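Local structure of SspB protein (Streptomyces clavuligerus, 6JUF) at residues L112-L117 and R266-R271; I234-L239 and D312-Q317; Y241-T246 and S304-L309. The protein probably acts as a metal-binding DNase in the SspABCD-SspE bacterial defence system, which senses DNA phosphorothioation and blocks phages. All blocks are in the same frame, centred on the assembly; numbering follows the deposited sequence.

Contact 1: L112-L117 and R266-R271; sequences LLHWWL and RAFRIR
Trp115 and Phe268 meet obliquely, with the six-membered ring of the indole and the phenyl ring 5.7 Å apart between centroids and their planes inclined at 49°, a geometry that fits neither a stack nor an edge-to-face pair. The contact is made by the outer end of the phenyl ring: Phe268 CZ lies 3.9 Å from Trp115 CB and 4.0 Å from Trp115 CE3, and the two side chains cross at about a right angle. The extended first torsion of Trp115 (chi1 178°) and the turn about its CB-CG bond together bring CE3 and CZ3 to Ala267 CB, which comes to that rim near the ring plane, 3.7 Å from Trp115 CZ3. The short helix 264-268 belongs to a succession of helices and three-stranded sheet, from helix 231-243 to strand 298-302, consistent with a winged-helix domain; helix 107-118 packs on it from outside that succession. Helix 231-243 flanks both, since Ala237 touches Trp115 and Phe268 alike, and its Asp240 binds Trp115 NE1. Beyond Phe268 the chain leaves the helix through Arg269, which has positive phi. Its side chain folds back: the N-H of Arg269 NE comes onto a lone pair of Arg266 O at 2.8 Å, in a bent bond (138°) although that oxygen lies almost exactly in the guanidinium plane, while the terminal nitrogens reach Phe135 O and Ser141.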
loop_
_atom_site.group_PDB
_atom_site.type_symbol
_atom_site.label_atom_id
_atom_site.label_comp_id
_atom_site.label_asym_id
_atom_site.label_seq_id
_atom_site.Cartn_x
_atom_site.Cartn_y
_atom_site.Cartn_z
ATOM N N LEU B 112 9.291 8.453 -6.305
ATOM C CA LEU B 112 9.707 9.767 -5.820
ATOM C C LEU B 112 10.261 9.716 -4.402
ATOM O O LEU B 112 11.324 10.242 -4.084
ATOM C CB LEU B 112 8.534 10.778 -5.891
ATOM C CG LEU B 112 8.822 12.202 -5.485
ATOM C CD1 LEU B 112 9.908 12.834 -6.365
ATOM C CD2 LEU B 112 7.517 12.961 -5.557
ATOM N N LEU B 113 9.474 9.062 -3.548
ATOM C CA LEU B 113 9.878 8.896 -2.137
ATOM C C LEU B 113 11.189 8.132 -2.019
ATOM O O LEU B 113 12.045 8.478 -1.216
ATOM C CB LEU B 113 8.760 8.243 -1.302
ATOM C CG LEU B 113 7.620 9.249 -0.937
ATOM C CD1 LEU B 113 6.390 8.439 -0.512
ATOM C CD2 LEU B 113 8.062 10.232 0.135
ATOM N N HIS B 114 11.349 7.082 -2.856
ATOM C CA HIS B 114 12.586 6.307 -2.901
ATOM C C HIS B 114 13.768 7.198 -3.277
ATOM O O HIS B 114 14.824 7.189 -2.630
ATOM C CB HIS B 114 12.407 5.120 -3.875
ATOM C CG HIS B 114 13.657 4.358 -4.090
ATOM N ND1 HIS B 114 14.367 4.363 -5.275
ATOM C CD2 HIS B 114 14.346 3.533 -3.221
ATOM C CE1 HIS B 114 15.452 3.548 -5.120
ATOM N NE2 HIS B 114 15.444 3.086 -3.859
ATOM N N TRP B 115 13.554 8.058 -4.280
ATOM C CA TRP B 115 14.569 9.025 -4.677
ATOM C C TRP B 115 14.918 9.954 -3.496
ATOM O O TRP B 115 16.094 10.202 -3.195
ATOM C CB TRP B 115 14.031 9.826 -5.876
ATOM C CG TRP B 115 15.024 10.899 -6.328
ATOM C CD1 TRP B 115 14.924 12.292 -6.139
ATOM C CD2 TRP B 115 16.333 10.685 -6.991
ATOM N NE1 TRP B 115 16.004 12.931 -6.660
ATOM C CE2 TRP B 115 16.895 12.018 -7.218
ATOM C CE3 TRP B 115 17.017 9.552 -7.480
ATOM C CZ2 TRP B 115 18.145 12.200 -7.793
ATOM C CZ3 TRP B 115 18.272 9.773 -8.060
ATOM C CH2 TRP B 115 18.813 11.080 -8.194
ATOM N N TRP B 116 13.871 10.406 -2.763
ATOM C CA TRP B 116 14.130 11.301 -1.633
ATOM C C TRP B 116 14.862 10.646 -0.500
ATOM O O TRP B 116 15.722 11.256 0.117
ATOM C CB TRP B 116 12.859 11.931 -1.105
ATOM C CG TRP B 116 12.281 12.957 -2.071
ATOM C CD1 TRP B 116 12.895 13.520 -3.227
ATOM C CD2 TRP B 116 10.961 13.596 -1.984
ATOM N NE1 TRP B 116 12.035 14.421 -3.835
ATOM C CE2 TRP B 116 10.852 14.501 -3.156
ATOM C CE3 TRP B 116 9.875 13.480 -1.126
ATOM C CZ2 TRP B 116 9.695 15.281 -3.386
ATOM C CZ3 TRP B 116 8.745 14.266 -1.355
ATOM C CH2 TRP B 116 8.627 15.126 -2.489
ATOM N N LEU B 117 14.612 9.337 -0.315
ATOM C CA LEU B 117 15.271 8.591 0.765
ATOM C C LEU B 117 16.812 8.538 0.490
ATOM O O LEU B 117 17.610 8.668 1.386
ATOM C CB LEU B 117 14.714 7.165 0.867
ATOM C CG LEU B 117 15.351 6.249 1.929
ATOM C CD1 LEU B 117 15.252 6.837 3.384
ATOM C CD2 LEU B 117 14.732 4.868 1.892
ATOM N N ARG B 266 21.538 4.227 -11.036
ATOM C CA ARG B 266 21.730 3.322 -9.894
ATOM C C ARG B 266 20.572 3.407 -8.893
ATOM O O ARG B 266 20.316 2.417 -8.199
ATOM C CB ARG B 266 23.062 3.592 -9.198
ATOM C CG ARG B 266 24.254 2.854 -9.819
ATOM C CD ARG B 266 24.619 1.810 -8.750
ATOM N NE ARG B 266 25.982 1.484 -8.930
ATOM C CZ ARG B 266 26.702 0.790 -8.115
ATOM N NH1 ARG B 266 26.169 0.253 -6.982
ATOM N NH2 ARG B 266 27.926 0.575 -8.492
ATOM N N ALA B 267 19.889 4.539 -8.815
ATOM C CA ALA B 267 18.825 4.659 -7.807
ATOM C C ALA B 267 17.577 3.896 -8.261
ATOM O O ALA B 267 16.930 3.209 -7.478
ATOM C CB ALA B 267 18.436 6.142 -7.542
ATOM N N PHE B 268 17.274 4.018 -9.528
ATOM C CA PHE B 268 16.074 3.384 -10.087
ATOM C C PHE B 268 16.373 2.058 -10.769
ATOM O O PHE B 268 15.440 1.387 -11.219
ATOM C CB PHE B 268 15.329 4.321 -11.063
ATOM C CG PHE B 268 14.883 5.645 -10.445
ATOM C CD1 PHE B 268 14.408 5.693 -9.118
ATOM C CD2 PHE B 268 14.792 6.781 -11.225
ATOM C CE1 PHE B 268 13.893 6.887 -8.575
ATOM C CE2 PHE B 268 14.280 7.984 -10.694
ATOM C CZ PHE B 268 13.804 8.024 -9.378
ATOM N N ARG B 269 17.649 1.727 -10.924
ATOM C CA ARG B 269 18.098 0.490 -11.579
ATOM C C ARG B 269 17.521 0.441 -12.996
ATOM O O ARG B 269 16.811 -0.503 -13.377
ATOM C CB ARG B 269 17.835 -0.761 -10.689
ATOM C CG ARG B 269 18.708 -0.787 -9.413
ATOM C CD ARG B 269 20.161 -0.398 -9.716
ATOM N NE ARG B 269 21.043 -0.309 -8.527
ATOM C CZ ARG B 269 21.744 -1.330 -8.063
ATOM N NH1 ARG B 269 21.631 -2.520 -8.672
ATOM N NH2 ARG B 269 22.516 -1.176 -6.986
ATOM N N ILE B 270 17.746 1.519 -13.736
ATOM C CA ILE B 270 17.352 1.617 -15.160
ATOM C C ILE B 270 18.574 1.854 -16.026
ATOM O O ILE B 270 19.579 2.373 -15.557
ATOM C CB ILE B 270 16.283 2.711 -15.380
ATOM C CG1 ILE B 270 16.816 4.085 -14.883
ATOM C CG2 ILE B 270 14.978 2.242 -14.685
ATOM C CD1 ILE B 270 15.860 5.248 -15.163
ATOM N N ARG B 271 18.477 1.412 -17.285
ATOM C CA ARG B 271 19.561 1.521 -18.254
ATOM C C ARG B 271 19.690 2.920 -18.858
ATOM O O ARG B 271 18.723 3.667 -18.868
ATOM C CB ARG B 271 19.320 0.504 -19.369
ATOM C CG ARG B 271 19.391 -0.915 -18.848
ATOM C CD ARG B 271 19.553 -1.935 -19.959
ATOM N NE ARG B 271 18.949 -3.226 -19.591
ATOM C CZ ARG B 271 19.358 -4.031 -18.606
ATOM N NH1 ARG B 271 20.395 -3.714 -17.831
ATOM N NH2 ARG B 271 18.716 -5.171 -18.386
#

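Contact 2: I234-L239 and D312-Q317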
loop_
_atom_site.group_PDB
_atom_site.type_symbol
_atom_site.label_atom_id
_atom_site.label_comp_id
_atom_site.label_asym_id
_atom_site.label_seq_id
_atom_site.Cartn_x
_atom_site.Cartn_y
_atom_site.Cartn_z
ATOM N N ILE B 234 11.687 10.261 -13.789
ATOM C CA ILE B 234 13.072 10.102 -14.285
ATOM C C ILE B 234 13.712 11.470 -14.575
ATOM O O ILE B 234 14.799 11.798 -14.085
ATOM C CB ILE B 234 13.141 9.158 -15.494
ATOM C CG1 ILE B 234 12.695 7.728 -15.078
ATOM C CG2 ILE B 234 14.559 9.118 -16.053
ATOM C CD1 ILE B 234 12.386 6.783 -16.260
ATOM N N ALA B 235 13.008 12.288 -15.386
ATOM C CA ALA B 235 13.557 13.603 -15.760
ATOM C C ALA B 235 13.775 14.534 -14.557
ATOM O O ALA B 235 14.805 15.205 -14.430
ATOM C CB ALA B 235 12.659 14.245 -16.821
ATOM N N TYR B 236 12.792 14.544 -13.642
ATOM C CA TYR B 236 12.950 15.328 -12.425
ATOM C C TYR B 236 14.249 14.881 -11.665
ATOM O O TYR B 236 15.025 15.698 -11.202
ATOM C CB TYR B 236 11.698 15.146 -11.520
ATOM C CG TYR B 236 12.032 15.382 -10.035
ATOM C CD1 TYR B 236 12.161 16.646 -9.532
ATOM C CD2 TYR B 236 12.233 14.276 -9.169
ATOM C CE1 TYR B 236 12.488 16.854 -8.179
ATOM C CE2 TYR B 236 12.547 14.457 -7.832
ATOM C CZ TYR B 236 12.708 15.765 -7.350
ATOM O OH TYR B 236 13.052 15.935 -6.043
ATOM N N ALA B 237 14.396 13.550 -11.532
ATOM C CA ALA B 237 15.542 13.032 -10.798
ATOM C C ALA B 237 16.865 13.380 -11.434
ATOM O O ALA B 237 17.829 13.763 -10.745
ATOM C CB ALA B 237 15.399 11.522 -10.595
ATOM N N CYS B 238 16.883 13.334 -12.786
ATOM C CA CYS B 238 18.087 13.747 -13.515
ATOM C C CYS B 238 18.490 15.211 -13.250
ATOM O O CYS B 238 19.637 15.531 -12.976
ATOM C CB CYS B 238 17.910 13.485 -15.020
ATOM S SG CYS B 238 17.842 11.741 -15.469
ATOM N N LEU B 239 17.480 16.088 -13.327
ATOM C CA LEU B 239 17.694 17.523 -13.100
ATOM C C LEU B 239 18.014 17.833 -11.646
ATOM O O LEU B 239 18.902 18.660 -11.357
ATOM C CB LEU B 239 16.478 18.295 -13.590
ATOM C CG LEU B 239 16.306 18.371 -15.109
ATOM C CD1 LEU B 239 14.809 18.677 -15.423
ATOM C CD2 LEU B 239 17.240 19.377 -15.779
ATOM N N ASP B 312 9.450 22.209 -12.153
ATOM C CA ASP B 312 8.429 22.366 -13.207
ATOM C C ASP B 312 8.013 21.004 -13.727
ATOM O O ASP B 312 6.821 20.730 -13.871
ATOM C CB ASP B 312 8.927 23.223 -14.370
ATOM C CG ASP B 312 9.141 24.684 -13.987
ATOM O OD1 ASP B 312 8.553 25.106 -12.962
ATOM O OD2 ASP B 312 9.929 25.377 -14.679
ATOM N N VAL B 313 8.988 20.170 -14.061
ATOM C CA VAL B 313 8.718 18.870 -14.670
ATOM C C VAL B 313 7.950 17.996 -13.654
ATOM O O VAL B 313 6.973 17.341 -13.980
ATOM C CB VAL B 313 10.060 18.181 -15.008
ATOM C CG1 VAL B 313 9.902 16.695 -15.342
ATOM C CG2 VAL B 313 10.728 18.877 -16.185
ATOM N N LEU B 314 8.367 18.011 -12.409
ATOM C CA LEU B 314 7.704 17.196 -11.390
ATOM C C LEU B 314 6.276 17.709 -11.096
ATOM O O LEU B 314 5.379 16.941 -11.009
ATOM C CB LEU B 314 8.514 17.181 -10.083
ATOM C CG LEU B 314 7.943 16.333 -8.944
ATOM C CD1 LEU B 314 7.708 14.882 -9.383
ATOM C CD2 LEU B 314 8.882 16.340 -7.734
ATOM N N ASP B 315 6.076 19.011 -10.990
ATOM C CA ASP B 315 4.754 19.516 -10.735
ATOM C C ASP B 315 3.847 19.205 -11.911
ATOM O O ASP B 315 2.643 18.940 -11.695
ATOM C CB ASP B 315 4.808 21.006 -10.455
ATOM C CG ASP B 315 3.615 21.493 -9.623
ATOM O OD1 ASP B 315 3.101 20.670 -8.825
ATOM O OD2 ASP B 315 3.253 22.667 -9.713
ATOM N N GLU B 316 4.367 19.222 -13.130
ATOM C CA GLU B 316 3.539 18.871 -14.283
ATOM C C GLU B 316 3.011 17.455 -14.174
ATOM O O GLU B 316 1.868 17.157 -14.553
ATOM C CB GLU B 316 4.345 19.003 -15.532
ATOM C CG GLU B 316 4.552 20.462 -15.867
ATOM C CD GLU B 316 5.650 20.649 -16.854
ATOM O OE1 GLU B 316 5.885 19.690 -17.600
ATOM O OE2 GLU B 316 6.213 21.777 -16.929
ATOM N N GLN B 317 3.844 16.553 -13.671
ATOM C CA GLN B 317 3.463 15.191 -13.498
ATOM C C GLN B 317 2.266 15.043 -12.570
ATOM O O GLN B 317 1.524 14.076 -12.655
ATOM C CB GLN B 317 4.667 14.433 -12.915
ATOM C CG GLN B 317 4.420 12.942 -12.582
ATOM C CD GLN B 317 4.009 12.063 -13.768
ATOM O OE1 GLN B 317 4.217 12.394 -14.914
ATOM N NE2 GLN B 317 3.466 10.850 -13.451
#
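Leu314 sets its CD2 methyl squarely on one face of the Tyr236 ring, a CH-pi contact with CD2 3.7 Å from the ring centroid and 12° off the normal. The methyl sits over the centre of the ring, and Leu314 CB touches the ring at CD1, on the side nearer Tyr236 CB, with 3.7 Å between Leu314 CB and Tyr236 CD1. With chi1 at -179°, Leu314 holds CG trans to its own amide nitrogen, and this brings the CD2 branch over the ring face. Trp311 meets the same Tyr236 ring edge-to-face. The opposing backbones are closest at this pair, with CA of Tyr236 and CA of Leu314 5.7 Å apart.

Purely aliphatic contacts gather on Val313, whose two methyls divide the work. CG1 of Val313 approaches Ala235 CB at 4.0 Å and lies equally far from Tyr236 N, whereas CG2 of Val313 meets Leu239 CD1 at 4.2 Å. One branched residue thus bridges successive turns of the opposite helix.

Polar atoms find their partners beyond the interface. Tyr236 OH is hydrogen-bonded to Trp116 NE1 of helix 107-118. In helix 306-317, the carboxylates of Asp312 and Asp315 both form salt bridges to Arg322, and Asp315 is also bonded to Trp93 NE1.

The axes of the two segments pass 8.7 Å apart at 158° between their N-to-C directions. This is antiparallel helix packing, and it lays the helix following strand 298-302 against the first helix of a helix-strand-helices-hairpin succession consistent with a winged-helix domain.

Contact 3: Y241-T246 and S304-L309; sequences YAARTT and SGPFDL
At the junction where helix 231-243 runs out and helix 306-317 begins, Ala243 packs against Pro306 and Phe307. The pyrrolidine ring wedges in with its CG foremost, 3.7 Å from Ala243 CA, and the same Pro306 CG comes within 3.5 Å of Thr246 O. Ala243 CB then meets Phe307 CB at 3.7 Å, lying near the plane of the phenyl ring at its edge; Phe307 CG is anti to the backbone N (chi1 -172°), a setting that helps place the methyl at that edge, and the ring also meets that of Trp311. Gly305 occupies the N-cap and Pro306 the first helical position, where a residue without an amide hydrogen costs the helix no backbone bond. The amide of Phe307, in the same first turn, is taken up by a water: Phe307 N donates to it at 2.9 Å, and the water reaches back to Thr246 O through a weak bond of 3.5 Å. In the chain after Ala243, Ala242 O accepts from both Thr245 N at 3.1 Å and Thr246 N at 3.2 Å. Phe302 of strand 298-302 lies against Ala242 and Thr246.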
loop_
_atom_site.group_PDB
_atom_site.type_symbol
_atom_site.label_atom_id
_atom_site.label_comp_id
_atom_site.label_asym_id
_atom_site.label_seq_id
_atom_site.Cartn_x
_atom_site.Cartn_y
_atom_site.Cartn_z
ATOM N N TYR B 241 19.456 15.742 -9.649
ATOM C CA TYR B 241 20.834 15.259 -9.477
ATOM C C TYR B 241 21.844 16.326 -9.934
ATOM O O TYR B 241 22.800 16.657 -9.230
ATOM C CB TYR B 241 21.047 13.921 -10.193
ATOM C CG TYR B 241 22.416 13.374 -9.915
ATOM C CD1 TYR B 241 22.669 12.698 -8.682
ATOM C CD2 TYR B 241 23.471 13.547 -10.801
ATOM C CE1 TYR B 241 23.956 12.229 -8.428
ATOM C CE2 TYR B 241 24.752 13.093 -10.516
ATOM C CZ TYR B 241 24.974 12.426 -9.330
ATOM O OH TYR B 241 26.215 11.975 -9.017
ATOM N N ALA B 242 21.615 16.875 -11.136
ATOM C CA ALA B 242 22.465 17.921 -11.665
ATOM C C ALA B 242 22.546 19.126 -10.720
ATOM O O ALA B 242 23.601 19.730 -10.536
ATOM C CB ALA B 242 21.971 18.320 -13.049
ATOM N N ALA B 243 21.393 19.464 -10.131
ATOM C CA ALA B 243 21.246 20.583 -9.210
ATOM C C ALA B 243 22.118 20.504 -7.941
ATOM O O ALA B 243 22.341 21.496 -7.302
ATOM C CB ALA B 243 19.788 20.784 -8.846
ATOM N N ARG B 244 22.565 19.301 -7.603
ATOM C CA ARG B 244 23.447 19.124 -6.479
ATOM C C ARG B 244 24.730 19.925 -6.674
ATOM O O ARG B 244 25.306 20.342 -5.701
ATOM C CB ARG B 244 23.807 17.639 -6.333
ATOM C CG ARG B 244 22.612 16.794 -5.978
ATOM C CD ARG B 244 23.077 15.337 -5.855
ATOM N NE ARG B 244 21.938 14.422 -5.585
ATOM C CZ ARG B 244 22.049 13.190 -5.108
ATOM N NH1 ARG B 244 23.250 12.600 -4.879
ATOM N NH2 ARG B 244 20.908 12.494 -4.871
ATOM N N THR B 245 25.147 20.147 -7.921
ATOM C CA THR B 245 26.460 20.760 -8.163
ATOM C C THR B 245 26.344 22.041 -8.998
ATOM O O THR B 245 27.311 22.775 -9.167
ATOM C CB THR B 245 27.459 19.785 -8.813
ATOM O OG1 THR B 245 26.906 19.287 -10.033
ATOM C CG2 THR B 245 27.767 18.621 -7.899
ATOM N N THR B 246 25.165 22.334 -9.537
ATOM C CA THR B 246 25.051 23.628 -10.229
ATOM C C THR B 246 23.704 24.297 -10.115
ATOM O O THR B 246 22.671 23.633 -10.054
ATOM C CB THR B 246 25.504 23.578 -11.702
ATOM O OG1 THR B 246 25.473 24.910 -12.249
ATOM C CG2 THR B 246 24.658 22.671 -12.544
ATOM N N SER B 304 18.702 27.007 -17.988
ATOM C CA SER B 304 18.635 27.717 -16.716
ATOM C C SER B 304 18.801 26.733 -15.595
ATOM O O SER B 304 19.032 25.545 -15.856
ATOM C CB SER B 304 17.335 28.555 -16.566
ATOM O OG SER B 304 16.168 27.731 -16.496
ATOM N N GLY B 305 18.781 27.209 -14.354
ATOM C CA GLY B 305 19.111 26.391 -13.180
ATOM C C GLY B 305 18.305 25.105 -13.164
ATOM O O GLY B 305 17.077 25.131 -13.291
ATOM N N PRO B 306 18.956 23.978 -12.935
ATOM C CA PRO B 306 18.217 22.717 -13.051
ATOM C C PRO B 306 17.246 22.409 -11.909
ATOM O O PRO B 306 16.288 21.613 -12.117
ATOM C CB PRO B 306 19.312 21.658 -13.117
ATOM C CG PRO B 306 20.483 22.310 -12.429
ATOM C CD PRO B 306 20.402 23.763 -12.854
ATOM N N PHE B 307 17.471 22.931 -10.726
ATOM C CA PHE B 307 16.540 22.677 -9.651
ATOM C C PHE B 307 15.144 23.190 -9.960
ATOM O O PHE B 307 14.152 22.451 -9.734
ATOM C CB PHE B 307 17.049 23.279 -8.345
ATOM C CG PHE B 307 16.231 22.891 -7.155
ATOM C CD1 PHE B 307 16.541 21.713 -6.484
ATOM C CD2 PHE B 307 15.155 23.675 -6.734
ATOM C CE1 PHE B 307 15.812 21.321 -5.356
ATOM C CE2 PHE B 307 14.418 23.340 -5.596
ATOM C CZ PHE B 307 14.741 22.141 -4.908
ATOM N N ASP B 308 15.016 24.433 -10.464
ATOM C CA ASP B 308 13.684 24.975 -10.728
ATOM C C ASP B 308 13.060 24.202 -11.870
ATOM O O ASP B 308 11.798 24.007 -11.904
ATOM C CB ASP B 308 13.728 26.496 -11.059
ATOM C CG ASP B 308 14.042 27.351 -9.833
ATOM O OD1 ASP B 308 13.908 26.870 -8.683
ATOM O OD2 ASP B 308 14.431 28.521 -10.004
ATOM N N LEU B 309 13.874 23.810 -12.841
ATOM C CA LEU B 309 13.325 23.062 -13.985
ATOM C C LEU B 309 12.860 21.680 -13.520
ATOM O O LEU B 309 11.846 21.184 -13.971
ATOM C CB LEU B 309 14.316 22.943 -15.159
ATOM C CG LEU B 309 14.663 24.327 -15.775
ATOM C CD1 LEU B 309 15.855 24.105 -16.711
ATOM C CD2 LEU B 309 13.403 24.768 -16.516
HETATM O O HOH W 1 19.403 24.824 -9.669
#

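Overall arrangement
Contacts 2 and 3 join the same two helices, 231-243 and 306-317, at successive levels, their centres about 11 Å apart; contact 1 reaches the first of these helices from another side, through helix 107-118. Contacts 1 and 2 are fully buried, whereas contact 3 is partly exposed and admits a bridging water. Their chemistry follows: oblique aromatic packing in contact 1, a methyl-on-ring contact and aliphatic packing in contact 2, and small residues against a proline and the base of a phenylalanine where helices end and begin in contact 3. Trp115 ties the set together, its indole touching Tyr236 of contact 2 and Tyr241 and Arg244 of contact 3.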